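Local coordinates for SRPBCC family protein (Bacillus thuringiensis serovar konkukian, PDB 3F08) that is of unknown function but, as a member of the SRPBCC superfamily with its Bet v 1-like fold, probably binds a hydrophobic ligand, at residues Ile57-Val62 with Thr71-Asn76. The protein carries 5 engineered substitutions. Sequence-based numbering, arbitrary orientation.
Sequences IERLEV and TYSIMN
Arg59 and Ser73 form the central hydrogen-bonded pair of this antiparallel hairpin, Arg59 N reaching Ser73 O and Ser73 N reaching Arg59 O, both at 2.9 Å. Strands 55-64 and 69-74 lie between strands 45-49 and 81-92 in the Bet v 1-like sheet, which Val62 carries on to a strand of the second subunit. A classic beta bulge flanks the pair at each end. Thr71 O accepts from Glu61 N and, from farther off, Val62 N (3.2 Å). Ile57 O likewise takes Met75 N and Asn76 N, keeping both amides bonded where the chain turns its corner. The first bulge turns Glu61 onto the face of Ser73, whose one-carbon side chain holds OG near the strand; the bent Glu61 chain (chi2 -68°) brings OE2 back, and OG donates to its anti lone pair at 2.7 Å. On the same face, farther toward Asn76, selenomethionine Met75 lays CE at the edge of the Arg59 guanidinium, whose NH2 is salt-bridged to Glu41. On the face carrying Glu58, Leu60, Tyr72 and Ile74, Glu58 OE1 lies over the Tyr72 ring near its CD1-CE1 edge, 3.6 Å from CE1, the planes 19° apart. Arg46 pairs with OE1 and makes a cation-pi contact with that ring, and would thus offset the cost of burying this acid against an aromatic face.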
loop_
_atom_site.group_PDB
_atom_site.type_symbol
_atom_site.label_atom_id
_atom_site.label_comp_id
_atom_site.label_asym_id
_atom_site.label_seq_id
_atom_site.Cartn_x
_atom_site.Cartn_y
_atom_site.Cartn_z
ATOM N N ILE B 57 -14.042 -8.588 0.145
ATOM C CA ILE B 57 -13.022 -7.934 0.943
ATOM C C ILE B 57 -11.651 -8.499 0.590
ATOM O O ILE B 57 -11.433 -9.711 0.651
ATOM C CB ILE B 57 -13.303 -8.133 2.443
ATOM C CG1 ILE B 57 -14.701 -7.591 2.776
ATOM C CG2 ILE B 57 -12.260 -7.413 3.273
ATOM C CD1 ILE B 57 -15.079 -7.710 4.254
ATOM N N GLU B 58 -10.733 -7.620 0.207
ATOM C CA GLU B 58 -9.397 -8.052 -0.170
ATOM C C GLU B 58 -8.343 -7.305 0.632
ATOM O O GLU B 58 -8.513 -6.136 0.978
ATOM C CB GLU B 58 -9.190 -7.840 -1.670
ATOM C CG GLU B 58 -10.338 -8.400 -2.498
ATOM C CD GLU B 58 -10.105 -8.314 -3.991
ATOM O OE1 GLU B 58 -9.430 -7.363 -4.446
ATOM O OE2 GLU B 58 -10.622 -9.193 -4.718
ATOM N N ARG B 59 -7.244 -7.990 0.912
ATOM C CA ARG B 59 -6.174 -7.420 1.705
ATOM C C ARG B 59 -4.921 -7.098 0.894
ATOM O O ARG B 59 -4.468 -7.918 0.090
ATOM C CB ARG B 59 -5.851 -8.396 2.839
ATOM C CG ARG B 59 -4.534 -8.166 3.518
ATOM C CD ARG B 59 -4.571 -8.633 4.960
ATOM N NE ARG B 59 -4.210 -7.497 5.784
ATOM C CZ ARG B 59 -4.967 -6.981 6.742
ATOM N NH1 ARG B 59 -6.149 -7.507 7.030
ATOM N NH2 ARG B 59 -4.538 -5.914 7.390
ATOM N N LEU B 60 -4.387 -5.893 1.088
ATOM C CA LEU B 60 -3.166 -5.479 0.400
ATOM C C LEU B 60 -1.986 -6.217 1.040
ATOM O O LEU B 60 -1.785 -6.120 2.256
ATOM C CB LEU B 60 -2.950 -3.966 0.539
ATOM C CG LEU B 60 -1.682 -3.397 -0.118
ATOM C CD1 LEU B 60 -1.805 -3.509 -1.642
ATOM C CD2 LEU B 60 -1.478 -1.941 0.289
ATOM N N GLU B 61 -1.213 -6.947 0.237
ATOM C CA GLU B 61 -0.070 -7.692 0.768
ATOM C C GLU B 61 1.261 -7.019 0.456
ATOM O O GLU B 61 2.135 -6.919 1.321
ATOM C CB GLU B 61 -0.046 -9.115 0.205
ATOM C CG GLU B 61 -1.214 -10.006 0.614
ATOM C CD GLU B 61 -1.212 -10.351 2.095
ATOM O OE1 GLU B 61 -0.149 -10.215 2.742
ATOM O OE2 GLU B 61 -2.272 -10.772 2.609
ATOM N N VAL B 62 1.419 -6.583 -0.791
ATOM C CA VAL B 62 2.633 -5.917 -1.230
ATOM C C VAL B 62 2.271 -4.798 -2.190
ATOM O O VAL B 62 1.302 -4.893 -2.947
ATOM C CB VAL B 62 3.597 -6.882 -1.986
ATOM C CG1 VAL B 62 4.935 -6.198 -2.210
ATOM C CG2 VAL B 62 3.802 -8.183 -1.197
ATOM N N THR B 71 0.144 -6.697 -4.713
ATOM C CA THR B 71 -0.270 -8.065 -4.485
ATOM C C THR B 71 -1.327 -8.050 -3.405
ATOM O O THR B 71 -1.189 -7.349 -2.406
ATOM C CB THR B 71 0.930 -8.916 -4.017
ATOM O OG1 THR B 71 1.961 -8.862 -5.011
ATOM C CG2 THR B 71 0.514 -10.374 -3.774
ATOM N N TYR B 72 -2.380 -8.827 -3.606
ATOM C CA TYR B 72 -3.447 -8.871 -2.633
ATOM C C TYR B 72 -3.925 -10.286 -2.385
ATOM O O TYR B 72 -3.693 -11.195 -3.191
ATOM C CB TYR B 72 -4.611 -8.003 -3.104
ATOM C CG TYR B 72 -5.251 -8.473 -4.390
ATOM C CD1 TYR B 72 -6.317 -9.370 -4.377
ATOM C CD2 TYR B 72 -4.808 -7.995 -5.621
ATOM C CE1 TYR B 72 -6.935 -9.776 -5.565
ATOM C CE2 TYR B 72 -5.414 -8.394 -6.814
ATOM C CZ TYR B 72 -6.479 -9.283 -6.779
ATOM O OH TYR B 72 -7.073 -9.668 -7.961
ATOM N N SER B 73 -4.590 -10.460 -1.251
ATOM C CA SER B 73 -5.132 -11.747 -0.864
ATOM C C SER B 73 -6.626 -11.546 -0.679
ATOM O O SER B 73 -7.102 -10.416 -0.616
ATOM C CB SER B 73 -4.475 -12.228 0.438
ATOM O OG SER B 73 -4.626 -11.283 1.486
ATOM N N ILE B 74 -7.376 -12.633 -0.607
ATOM C CA ILE B 74 -8.808 -12.503 -0.426
ATOM C C ILE B 74 -9.216 -12.847 0.995
ATOM O O ILE B 74 -8.873 -13.902 1.521
ATOM C CB ILE B 74 -9.578 -13.377 -1.433
ATOM C CG1 ILE B 74 -9.654 -12.647 -2.783
ATOM C CG2 ILE B 74 -10.968 -13.693 -0.901
ATOM C CD1 ILE B 74 -10.417 -13.396 -3.854
HETATM N N MSE B 75 -9.953 -11.931 1.610
HETATM C CA MSE B 75 -10.420 -12.103 2.977
HETATM C C MSE B 75 -11.847 -12.653 2.982
HETATM O O MSE B 75 -12.172 -13.544 3.769
HETATM C CB MSE B 75 -10.358 -10.752 3.690
HETATM C CG MSE B 75 -10.205 -10.823 5.195
HETATM SE SE MSE B 75 -9.136 -9.326 5.808
HETATM C CE MSE B 75 -7.431 -10.227 6.047
ATOM N N ASN B 76 -12.682 -12.125 2.091
ATOM C CA ASN B 76 -14.077 -12.539 1.973
ATOM C C ASN B 76 -14.541 -12.529 0.517
ATOM O O ASN B 76 -14.656 -11.464 -0.093
ATOM C CB ASN B 76 -14.971 -11.611 2.803
ATOM C CG ASN B 76 -14.850 -11.867 4.296
ATOM O OD1 ASN B 76 -15.422 -12.824 4.822
ATOM N ND2 ASN B 76 -14.091 -11.020 4.985
#